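Local coordinates for protein SAM dependent methyltransferase (Agrobacterium tumefaciens, PDB 2IGT) that binds S-adenosylmethionine and is probably a methyltransferase that passes the methyl group to an acceptor, at residues Q217-E220 against T225-I228; I257-L262 against R292-V297; H46-D49 against K55-Q58; R74-D79 against P315-S320. All blocks are in the same frame, centred on the assembly; numbering follows the deposited sequence.

Interaction 1 of 4, residues Q217-E220 against T225-I228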
loop_
_atom_site.group_PDB
_atom_site.type_symbol
_atom_site.label_atom_id
_atom_site.label_comp_id
_atom_site.label_asym_id
_atom_site.label_seq_id
_atom_site.Cartn_x
_atom_site.Cartn_y
_atom_site.Cartn_z
ATOM N N GLN A 217 19.509 6.165 -18.194
ATOM C CA GLN A 217 19.885 7.581 -18.397
ATOM C C GLN A 217 21.156 7.928 -17.639
ATOM O O GLN A 217 22.008 8.672 -18.151
ATOM C CB GLN A 217 18.753 8.569 -18.041
ATOM C CG GLN A 217 18.922 9.855 -18.872
ATOM C CD GLN A 217 17.968 10.992 -18.536
ATOM O OE1 GLN A 217 17.051 10.862 -17.710
ATOM N NE2 GLN A 217 18.178 12.123 -19.200
ATOM N N ARG A 218 21.291 7.390 -16.429
ATOM C CA ARG A 218 22.533 7.527 -15.666
ATOM C C ARG A 218 23.718 6.836 -16.338
ATOM O O ARG A 218 24.831 7.381 -16.318
ATOM C CB ARG A 218 22.330 7.085 -14.204
ATOM C CG ARG A 218 21.430 8.120 -13.463
ATOM C CD ARG A 218 21.077 7.758 -12.006
ATOM N NE ARG A 218 20.202 8.808 -11.449
ATOM C CZ ARG A 218 19.733 8.831 -10.201
ATOM N NH1 ARG A 218 20.062 7.861 -9.339
ATOM N NH2 ARG A 218 18.944 9.839 -9.805
ATOM N N GLU A 219 23.484 5.647 -16.915
ATOM C CA GLU A 219 24.512 4.977 -17.754
ATOM C C GLU A 219 24.930 5.853 -18.939
ATOM O O GLU A 219 26.117 5.986 -19.246
ATOM C CB GLU A 219 23.996 3.622 -18.284
ATOM C CG GLU A 219 23.863 2.570 -17.189
ATOM C CD GLU A 219 25.219 2.212 -16.580
ATOM O OE1 GLU A 219 25.829 1.252 -17.083
ATOM O OE2 GLU A 219 25.648 2.878 -15.616
ATOM N N GLU A 220 23.949 6.464 -19.597
ATOM C CA GLU A 220 24.240 7.348 -20.710
ATOM C C GLU A 220 25.109 8.516 -20.244
ATOM O O GLU A 220 26.093 8.868 -20.913
ATOM C CB GLU A 220 22.962 7.860 -21.395
ATOM C CG GLU A 220 23.298 8.730 -22.609
ATOM C CD GLU A 220 22.090 9.398 -23.266
ATOM O OE1 GLU A 220 20.979 9.349 -22.686
ATOM O OE2 GLU A 220 22.283 10.005 -24.349
ATOM N N THR A 225 28.669 1.663 -22.092
ATOM C CA THR A 225 28.126 0.964 -23.265
ATOM C C THR A 225 27.997 -0.534 -23.031
ATOM O O THR A 225 28.700 -1.096 -22.202
ATOM C CB THR A 225 28.953 1.198 -24.562
ATOM O OG1 THR A 225 30.281 0.712 -24.372
ATOM C CG2 THR A 225 29.015 2.706 -24.960
ATOM N N TYR A 226 27.078 -1.157 -23.767
ATOM C CA TYR A 226 26.816 -2.594 -23.703
ATOM C C TYR A 226 26.764 -3.157 -25.118
ATOM O O TYR A 226 26.383 -2.466 -26.075
ATOM C CB TYR A 226 25.456 -2.853 -23.025
ATOM C CG TYR A 226 25.405 -2.378 -21.588
ATOM C CD1 TYR A 226 25.707 -3.249 -20.557
ATOM C CD2 TYR A 226 25.088 -1.035 -21.271
ATOM C CE1 TYR A 226 25.655 -2.844 -19.235
ATOM C CE2 TYR A 226 25.054 -0.606 -19.937
ATOM C CZ TYR A 226 25.329 -1.542 -18.922
ATOM O OH TYR A 226 25.315 -1.198 -17.580
ATOM N N ASP A 227 27.154 -4.413 -25.240
ATOM C CA ASP A 227 27.173 -5.099 -26.529
ATOM C C ASP A 227 25.806 -5.672 -26.859
ATOM O O ASP A 227 25.436 -5.783 -28.042
ATOM C CB ASP A 227 28.216 -6.199 -26.505
ATOM C CG ASP A 227 29.608 -5.657 -26.208
ATOM O OD1 ASP A 227 30.132 -4.863 -27.017
ATOM O OD2 ASP A 227 30.163 -5.999 -25.145
ATOM N N ILE A 228 25.073 -6.074 -25.822
ATOM C CA ILE A 228 23.704 -6.565 -26.010
ATOM C C ILE A 228 22.805 -5.943 -24.961
ATOM O O ILE A 228 23.169 -5.882 -23.776
ATOM C CB ILE A 228 23.608 -8.142 -25.972
ATOM C CG1 ILE A 228 24.447 -8.752 -27.122
ATOM C CG2 ILE A 228 22.096 -8.614 -25.961
ATOM C CD1 ILE A 228 24.539 -10.287 -27.145
#
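Glu219, on helix 212-222, and Tyr226, in the loop that runs into strand 228-231, meet through their side chains alone, for the backbones stay well apart, with 7.7 Å between the nearest CA atoms, those of Glu219 and Thr225. The whole contact rests on one hydrogen bond: the phenol OH of Tyr226 donates to OE1 of Glu219 over a short 2.6 Å. Glu219 reaches it by bending. Its CG stands beside the backbone N (chi1 -70°) and the chain bends at chi2, which swings the carboxylate toward the loop. The two side chains cross at about a right angle. The acceptor sits at the edge of the phenol ring, close to the ring plane, and leans to the CE2 side, with Tyr226 CE2 3.5 Å from Glu219 OE1. On the other partner, the hydroxyl comes to the anti side of OE1 and lies 35° out of the carboxylate plane, and the two flat groups are turned 51° against each other. The second oxygen, OE2, makes a salt bridge with Arg222 one turn further along the helix, so both oxygens have partners and the carboxylate's rotation is restrained. Arg206 adds a long, weak ion pair to OE1; the positive charges nearby probably stabilise the ionised carboxylate. Tyr226 packs against Lys156 and Leu158 of the neighbouring strand. The bond thus ties a helix to the loop following it, within the beta-alpha-beta crossover from strand 205-208 to strand 228-231 of a Rossmann-like class I methyltransferase domain.

Interaction 2 of 4, residues I257-L262 against R292-V297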
loop_
_atom_site.group_PDB
_atom_site.type_symbol
_atom_site.label_atom_id
_atom_site.label_comp_id
_atom_site.label_asym_id
_atom_site.label_seq_id
_atom_site.Cartn_x
_atom_site.Cartn_y
_atom_site.Cartn_z
ATOM N N ILE A 257 17.597 6.037 -25.477
ATOM C CA ILE A 257 18.705 5.962 -24.515
ATOM C C ILE A 257 19.439 4.633 -24.705
ATOM O O ILE A 257 20.678 4.607 -24.714
ATOM C CB ILE A 257 18.235 6.125 -23.063
ATOM C CG1 ILE A 257 17.640 7.520 -22.821
ATOM C CG2 ILE A 257 19.409 5.913 -22.065
ATOM C CD1 ILE A 257 16.835 7.561 -21.514
ATOM N N CYS A 258 18.692 3.529 -24.857
ATOM C CA CYS A 258 19.343 2.238 -25.163
ATOM C C CYS A 258 20.291 2.357 -26.344
ATOM O O CYS A 258 21.428 1.848 -26.300
ATOM C CB CYS A 258 18.312 1.132 -25.443
ATOM S SG CYS A 258 17.473 0.560 -23.997
ATOM N N ARG A 259 19.843 3.001 -27.414
ATOM C CA ARG A 259 20.733 3.186 -28.558
ATOM C C ARG A 259 22.017 3.921 -28.178
ATOM O O ARG A 259 23.123 3.521 -28.602
ATOM C CB ARG A 259 20.040 3.935 -29.686
ATOM C CG ARG A 259 21.018 4.261 -30.805
ATOM C CD ARG A 259 20.323 4.795 -31.998
ATOM N NE ARG A 259 21.308 5.101 -33.035
ATOM C CZ ARG A 259 20.999 5.533 -34.254
ATOM N NH1 ARG A 259 19.723 5.702 -34.594
ATOM N NH2 ARG A 259 21.974 5.807 -35.131
ATOM N N GLU A 260 21.868 4.987 -27.384
ATOM C CA GLU A 260 23.021 5.778 -26.924
ATOM C C GLU A 260 23.990 4.991 -26.024
ATOM O O GLU A 260 25.139 5.369 -25.892
ATOM C CB GLU A 260 22.552 7.079 -26.239
ATOM C CG GLU A 260 21.888 8.070 -27.192
ATOM C CD GLU A 260 22.782 8.405 -28.369
ATOM O OE1 GLU A 260 23.852 8.989 -28.141
ATOM O OE2 GLU A 260 22.435 8.056 -29.521
ATOM N N ILE A 261 23.536 3.891 -25.443
ATOM C CA ILE A 261 24.415 3.038 -24.627
ATOM C C ILE A 261 24.772 1.686 -25.289
ATOM O O ILE A 261 25.223 0.766 -24.618
ATOM C CB ILE A 261 23.921 2.874 -23.141
ATOM C CG1 ILE A 261 22.504 2.260 -23.059
ATOM C CG2 ILE A 261 23.937 4.223 -22.445
ATOM C CD1 ILE A 261 22.126 1.712 -21.674
ATOM N N LEU A 262 24.552 1.573 -26.602
ATOM C CA LEU A 262 25.108 0.447 -27.373
ATOM C C LEU A 262 26.555 0.705 -27.743
ATOM O O LEU A 262 26.913 1.805 -28.178
ATOM C CB LEU A 262 24.290 0.161 -28.641
ATOM C CG LEU A 262 22.882 -0.413 -28.421
ATOM C CD1 LEU A 262 22.095 -0.358 -29.740
ATOM C CD2 LEU A 262 22.925 -1.857 -27.859
ATOM N N ARG A 292 17.403 4.493 -36.816
ATOM C CA ARG A 292 17.636 5.197 -38.097
ATOM C C ARG A 292 19.115 5.571 -38.235
ATOM O O ARG A 292 19.699 6.137 -37.328
ATOM C CB ARG A 292 16.771 6.458 -38.212
ATOM C CG ARG A 292 16.968 7.189 -39.566
ATOM C CD ARG A 292 16.092 8.431 -39.741
ATOM N NE ARG A 292 14.679 8.132 -39.979
ATOM C CZ ARG A 292 14.149 7.880 -41.172
ATOM N NH1 ARG A 292 14.915 7.854 -42.253
ATOM N NH2 ARG A 292 12.855 7.626 -41.279
ATOM N N GLY A 293 19.724 5.222 -39.364
ATOM C CA GLY A 293 21.120 5.571 -39.616
ATOM C C GLY A 293 22.130 4.605 -39.021
ATOM O O GLY A 293 23.319 4.723 -39.297
ATOM N N ALA A 294 21.675 3.653 -38.213
ATOM C CA ALA A 294 22.574 2.685 -37.568
ATOM C C ALA A 294 22.902 1.452 -38.436
ATOM O O ALA A 294 23.715 0.614 -38.056
ATOM C CB ALA A 294 21.996 2.255 -36.218
ATOM N N GLY A 295 22.290 1.357 -39.610
ATOM C CA GLY A 295 22.415 0.164 -40.446
ATOM C C GLY A 295 21.776 -1.074 -39.816
ATOM O O GLY A 295 20.936 -0.975 -38.920
ATOM N N GLY A 296 22.187 -2.246 -40.295
ATOM C CA GLY A 296 21.706 -3.510 -39.758
ATOM C C GLY A 296 20.267 -3.841 -40.133
ATOM O O GLY A 296 19.766 -3.415 -41.172
ATOM N N VAL A 297 19.608 -4.625 -39.286
ATOM C CA VAL A 297 18.286 -5.173 -39.613
ATOM C C VAL A 297 17.429 -5.281 -38.354
ATOM O O VAL A 297 17.939 -5.598 -37.272
ATOM C CB VAL A 297 18.392 -6.553 -40.324
ATOM C CG1 VAL A 297 19.125 -7.552 -39.440
ATOM C CG2 VAL A 297 17.010 -7.107 -40.745
#
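Arg259 extends from the last turn of helix 247-260 to the carbonyl of Arg292, bridging two of the helix ends that flank the sheet in this Rossmann-like methyltransferase fold. With CG anti to the backbone N (chi1 174°) and the chain straight as far as NE, its guanidinium is carried away from the helix to the loop 292-297, which leads from helix 280-290 into strand 297-306. It arrives edge first. Arg292 O lies in the guanidinium plane and takes a hydrogen bond from Arg259 NH1 at 2.8 Å, with an N-H...O angle of 154°; a second bond to the same oxygen, from Arg259 NH2 at 3.2 Å, is weak. The main donor is tilted 31° from the carbonyl plane of Arg292. Ala294 approaches from another direction, setting its CB over one face of the guanidinium, displaced toward the rim, while Gly293 turns the chain between these two contacts. Arg259 NH1 also bonds Thr290 O, so the cation gathers carbonyls at and just past the C-terminal end of helix 280-290, where the helix dipole should welcome positive charge. The side chain of Arg292 takes no part in this grip: it leads the other way, to a salt bridge with Glu289 and a hydrogen bond to Gly26 O. Over the guanidinium face, the methyl carbon Ala294 CB stands 3.7 Å from Arg259 NH2 and 3.9 Å from Arg259 CZ.

Interaction 3 of 4, residues H46-D49 against K55-Q58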
loop_
_atom_site.group_PDB
_atom_site.type_symbol
_atom_site.label_atom_id
_atom_site.label_comp_id
_atom_site.label_asym_id
_atom_site.label_seq_id
_atom_site.Cartn_x
_atom_site.Cartn_y
_atom_site.Cartn_z
ATOM N N HIS A 46 6.499 -27.885 -21.174
ATOM C CA HIS A 46 5.700 -27.808 -22.388
ATOM C C HIS A 46 4.237 -27.551 -22.105
ATOM O O HIS A 46 3.735 -27.813 -21.008
ATOM C CB HIS A 46 5.884 -29.019 -23.286
ATOM C CG HIS A 46 5.459 -30.288 -22.651
ATOM N ND1 HIS A 46 6.296 -31.022 -21.836
ATOM C CD2 HIS A 46 4.285 -30.960 -22.703
ATOM C CE1 HIS A 46 5.647 -32.097 -21.408
ATOM N NE2 HIS A 46 4.427 -32.085 -21.924
ATOM N N LEU A 47 3.575 -27.019 -23.118
ATOM C CA LEU A 47 2.147 -26.755 -23.074
ATOM C C LEU A 47 1.457 -28.027 -23.528
ATOM O O LEU A 47 1.604 -28.426 -24.687
ATOM C CB LEU A 47 1.827 -25.609 -24.030
ATOM C CG LEU A 47 0.341 -25.293 -24.269
ATOM C CD1 LEU A 47 -0.300 -24.830 -22.963
ATOM C CD2 LEU A 47 0.264 -24.190 -25.346
ATOM N N ILE A 48 0.760 -28.682 -22.604
ATOM C CA ILE A 48 0.074 -29.948 -22.886
ATOM C C ILE A 48 -1.185 -29.725 -23.698
ATOM O O ILE A 48 -1.378 -30.391 -24.709
ATOM C CB ILE A 48 -0.242 -30.737 -21.582
ATOM C CG1 ILE A 48 1.079 -31.120 -20.899
ATOM C CG2 ILE A 48 -1.033 -32.043 -21.893
ATOM C CD1 ILE A 48 0.891 -31.539 -19.486
ATOM N N ASP A 49 -2.008 -28.747 -23.287
ATOM C CA ASP A 49 -3.336 -28.552 -23.870
ATOM C C ASP A 49 -3.813 -27.181 -23.422
ATOM O O ASP A 49 -3.215 -26.578 -22.530
ATOM C CB ASP A 49 -4.313 -29.653 -23.377
ATOM C CG ASP A 49 -5.609 -29.735 -24.202
ATOM O OD1 ASP A 49 -5.627 -29.394 -25.420
ATOM O OD2 ASP A 49 -6.622 -30.199 -23.620
ATOM N N LYS A 55 -5.145 -23.030 -19.716
ATOM C CA LYS A 55 -4.036 -23.788 -20.305
ATOM C C LYS A 55 -3.506 -24.795 -19.271
ATOM O O LYS A 55 -3.590 -24.546 -18.061
ATOM C CB LYS A 55 -2.925 -22.858 -20.814
ATOM C CG LYS A 55 -2.293 -21.959 -19.721
ATOM C CD LYS A 55 -1.349 -20.932 -20.348
ATOM C CE LYS A 55 -0.885 -19.892 -19.346
ATOM N NZ LYS A 55 -0.185 -18.731 -20.071
ATOM N N LEU A 56 -3.009 -25.927 -19.778
ATOM C CA LEU A 56 -2.503 -27.051 -18.988
ATOM C C LEU A 56 -1.038 -27.214 -19.335
ATOM O O LEU A 56 -0.699 -27.556 -20.468
ATOM C CB LEU A 56 -3.269 -28.333 -19.346
ATOM C CG LEU A 56 -2.809 -29.639 -18.686
ATOM C CD1 LEU A 56 -3.056 -29.528 -17.158
ATOM C CD2 LEU A 56 -3.552 -30.828 -19.261
ATOM N N GLU A 57 -0.164 -26.967 -18.370
ATOM C CA GLU A 57 1.275 -26.888 -18.663
ATOM C C GLU A 57 2.038 -27.839 -17.759
ATOM O O GLU A 57 1.603 -28.095 -16.640
ATOM C CB GLU A 57 1.807 -25.473 -18.417
ATOM C CG GLU A 57 1.150 -24.392 -19.247
ATOM C CD GLU A 57 1.358 -23.040 -18.640
ATOM O OE1 GLU A 57 0.675 -22.715 -17.630
ATOM O OE2 GLU A 57 2.217 -22.316 -19.161
ATOM N N GLN A 58 3.171 -28.360 -18.237
ATOM C CA GLN A 58 4.076 -29.124 -17.376
ATOM C C GLN A 58 5.311 -28.259 -17.103
ATOM O O GLN A 58 5.924 -27.774 -18.042
ATOM C CB GLN A 58 4.469 -30.455 -18.055
ATOM C CG GLN A 58 5.192 -31.488 -17.161
ATOM C CD GLN A 58 4.260 -32.195 -16.170
ATOM O OE1 GLN A 58 3.045 -32.298 -16.389
ATOM N NE2 GLN A 58 4.833 -32.689 -15.072
#
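Leu56 stands opposite two residues of the other strand, Ile48 and Asp49, a classic beta bulge in the antiparallel hairpin of strands 45-51 and 54-59. The bulge is the close-packed half of the contact. Leu56 O accepts from Ile48 N at 2.8 Å and, more weakly, from Asp49 N, while Leu56 N returns a bond to Asp49 O, also at 2.8 Å. The extra residue shifts the register by one between Leu47 and Asp49 and lets Ile48 point toward the partner strand. Ile48 CG2 then meets Leu56 CD2 at 3.8 Å, and the other branch, ending in CD1, reaches along to the Gln58 side chain. Leu47 and Glu57 form the non-hydrogen-bonded pair, and on their face Leu47 CD1 crosses to Lys55 CB at 3.9 Å. The carboxylate of Asp49, a buried residue, leaves the hairpin for Trp82 NE1 and the amides of Leu76 and Val77. Toward the other end the pairing is regular and the side chains are partly exposed. His46 and Gln58 form a hydrogen-bonded pair, its straighter bond running from Gln58 N to His46 O (2.9 Å, 174°). Their side chains run alongside one another; His46 chi1, 62°, with CG between N and the carbonyl carbon, brings the ring over Gln58. The Gln58 amide bends off to Arg63 and Gly60. What touches the imidazole is the aliphatic stem of Gln58, in a CH-pi contact: Gln58 CB lies over one ring face, displaced toward the rim, 3.9 Å from His46 CE1.

Interaction 4 of 4, residues R74-D79 against P315-S320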
loop_
_atom_site.group_PDB
_atom_site.type_symbol
_atom_site.label_atom_id
_atom_site.label_comp_id
_atom_site.label_asym_id
_atom_site.label_seq_id
_atom_site.Cartn_x
_atom_site.Cartn_y
_atom_site.Cartn_z
ATOM N N ARG A 74 -11.321 -25.224 -28.009
ATOM C CA ARG A 74 -11.608 -26.353 -27.126
ATOM C C ARG A 74 -10.347 -27.119 -26.724
ATOM O O ARG A 74 -9.411 -27.227 -27.513
ATOM C CB ARG A 74 -12.556 -27.330 -27.826
ATOM C CG ARG A 74 -13.931 -27.429 -27.194
ATOM C CD ARG A 74 -14.889 -28.254 -28.053
ATOM N NE ARG A 74 -15.558 -27.431 -29.059
ATOM C CZ ARG A 74 -15.224 -27.392 -30.343
ATOM N NH1 ARG A 74 -14.227 -28.141 -30.794
ATOM N NH2 ARG A 74 -15.888 -26.600 -31.176
ATOM N N PRO A 75 -10.328 -27.666 -25.499
ATOM C CA PRO A 75 -9.226 -28.557 -25.090
ATOM C C PRO A 75 -9.295 -29.866 -25.891
ATOM O O PRO A 75 -10.393 -30.336 -26.202
ATOM C CB PRO A 75 -9.526 -28.843 -23.606
ATOM C CG PRO A 75 -10.445 -27.744 -23.184
ATOM C CD PRO A 75 -11.293 -27.458 -24.397
ATOM N N LEU A 76 -8.148 -30.422 -26.257
ATOM C CA LEU A 76 -8.126 -31.655 -27.050
ATOM C C LEU A 76 -7.628 -32.887 -26.286
ATOM O O LEU A 76 -7.586 -33.979 -26.842
ATOM C CB LEU A 76 -7.270 -31.445 -28.291
ATOM C CG LEU A 76 -7.772 -30.403 -29.304
ATOM C CD1 LEU A 76 -6.733 -30.239 -30.406
ATOM C CD2 LEU A 76 -9.157 -30.778 -29.870
ATOM N N VAL A 77 -7.233 -32.707 -25.031
ATOM C CA VAL A 77 -6.715 -33.802 -24.205
ATOM C C VAL A 77 -7.859 -34.106 -23.199
ATOM O O VAL A 77 -8.525 -33.162 -22.764
ATOM C CB VAL A 77 -5.394 -33.364 -23.475
ATOM C CG1 VAL A 77 -4.926 -34.420 -22.531
ATOM C CG2 VAL A 77 -4.226 -33.081 -24.509
ATOM N N PRO A 78 -8.088 -35.394 -22.836
ATOM C CA PRO A 78 -9.245 -35.730 -21.983
ATOM C C PRO A 78 -9.255 -35.026 -20.618
ATOM O O PRO A 78 -8.202 -34.678 -20.072
ATOM C CB PRO A 78 -9.139 -37.265 -21.819
ATOM C CG PRO A 78 -8.353 -37.726 -23.041
ATOM C CD PRO A 78 -7.326 -36.610 -23.206
ATOM N N ASP A 79 -10.463 -34.868 -20.081
ATOM C CA ASP A 79 -10.699 -34.244 -18.778
ATOM C C ASP A 79 -9.837 -34.869 -17.677
ATOM O O ASP A 79 -9.224 -34.152 -16.887
ATOM C CB ASP A 79 -12.188 -34.341 -18.395
ATOM C CG ASP A 79 -13.082 -33.353 -19.171
ATOM O OD1 ASP A 79 -12.590 -32.533 -19.980
ATOM O OD2 ASP A 79 -14.307 -33.394 -18.954
ATOM N N PRO A 315 2.545 -31.644 -32.508
ATOM C CA PRO A 315 2.202 -30.242 -32.843
ATOM C C PRO A 315 0.679 -29.975 -32.826
ATOM O O PRO A 315 -0.106 -30.731 -33.431
ATOM C CB PRO A 315 2.802 -30.041 -34.248
ATOM C CG PRO A 315 3.022 -31.436 -34.796
ATOM C CD PRO A 315 3.279 -32.319 -33.604
ATOM N N GLY A 316 0.278 -28.936 -32.086
ATOM C CA GLY A 316 -1.133 -28.607 -31.900
ATOM C C GLY A 316 -1.341 -27.154 -32.266
ATOM O O GLY A 316 -0.752 -26.670 -33.245
ATOM N N ARG A 317 -2.148 -26.458 -31.463
ATOM C CA ARG A 317 -2.479 -25.057 -31.705
ATOM C C ARG A 317 -1.362 -24.120 -31.233
ATOM O O ARG A 317 -0.592 -24.467 -30.337
ATOM C CB ARG A 317 -3.761 -24.659 -30.957
ATOM C CG ARG A 317 -5.113 -24.978 -31.670
ATOM C CD ARG A 317 -5.583 -26.397 -31.428
ATOM N NE ARG A 317 -5.616 -26.791 -30.013
ATOM C CZ ARG A 317 -6.721 -27.002 -29.289
ATOM N NH1 ARG A 317 -7.939 -26.854 -29.814
ATOM N NH2 ARG A 317 -6.602 -27.391 -28.023
ATOM N N VAL A 318 -1.364 -22.906 -31.790
ATOM C CA VAL A 318 -0.414 -21.842 -31.456
ATOM C C VAL A 318 -1.025 -20.969 -30.353
ATOM O O VAL A 318 -2.164 -20.501 -30.490
ATOM C CB VAL A 318 -0.109 -20.988 -32.748
ATOM C CG1 VAL A 318 0.633 -19.714 -32.448
ATOM C CG2 VAL A 318 0.673 -21.819 -33.787
ATOM N N LEU A 319 -0.275 -20.772 -29.267
ATOM C CA LEU A 319 -0.600 -19.799 -28.243
ATOM C C LEU A 319 0.421 -18.660 -28.293
ATOM O O LEU A 319 1.578 -18.827 -27.894
ATOM C CB LEU A 319 -0.601 -20.423 -26.849
ATOM C CG LEU A 319 -0.878 -19.451 -25.686
ATOM C CD1 LEU A 319 -2.264 -18.754 -25.817
ATOM C CD2 LEU A 319 -0.773 -20.191 -24.352
ATOM N N SER A 320 -0.003 -17.512 -28.802
ATOM C CA SER A 320 0.894 -16.387 -28.920
ATOM C C SER A 320 0.994 -15.699 -27.552
ATOM O O SER A 320 -0.030 -15.426 -26.919
ATOM C CB SER A 320 0.376 -15.436 -29.987
ATOM O OG SER A 320 1.211 -14.308 -30.101
#
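The guanidinium of Arg317 carries Leu76 on one face and the carbonyl of Arg74 at its edge. Leu76 CD1 is placed over the middle of the group, 3.4 Å from Arg317 CZ, and Leu76 CG follows at 3.5 Å from Arg317 NH2, so the isopropyl end covers that face like a lid. At the edge both terminal nitrogens converge end-on upon a single oxygen: Arg74 O accepts from Arg317 NH1 at 2.8 Å and from Arg317 NH2 at 2.9 Å. The oxygen lies in the guanidinium plane, and the NH1 bond also keeps to the carbonyl plane. The two N-H...O angles, 146° and 140°, are bent, as expected when both nitrogens of one guanidinium reach the same oxygen. Pro75 CA lies near the same edge, 4.1 Å from Arg317 NH2. Arg317 gets there on a folded chain, turned at chi2 (85°) and again at chi3. A salt bridge from its NE to Glu307 holds the inner end, so contacts at three points restrain rotation of the flat group. Asp49, which holds this loop through its amides, also has a long, weak ion pair with Arg317 NH2. The contact lies on the surface, where an arginine just ahead of strand 318-328 of the large Rossmann-like sheet binds the loop between strand 62-67 and helix 79-83, a join between that sheet and the smaller five-stranded sheet that includes strands 45-51 and 62-67.

Overall arrangement
The four contacts fall into two groups at opposite sides of the chain's centre. Interactions 1 and 2 belong to the alpha-beta methyltransferase domain and touch through a probable hydrogen bond from Tyr226 N to Ile261 O; interactions 3 and 4, with centres about 8 Å apart, meet through Asp49. Each group pairs a buried contact with a surface one. Buried interaction 1 uses a single side-chain bond, whereas buried interaction 3 is a backbone ladder with apolar packing. At the surface, interactions 2 and 4 share a kind of chemistry, arginine to loop carbonyl, though interaction 4 uses two good bonds and interaction 2 one good and one weak. Interaction 4 spans widely separated sequence and encloses interactions 1 and 2.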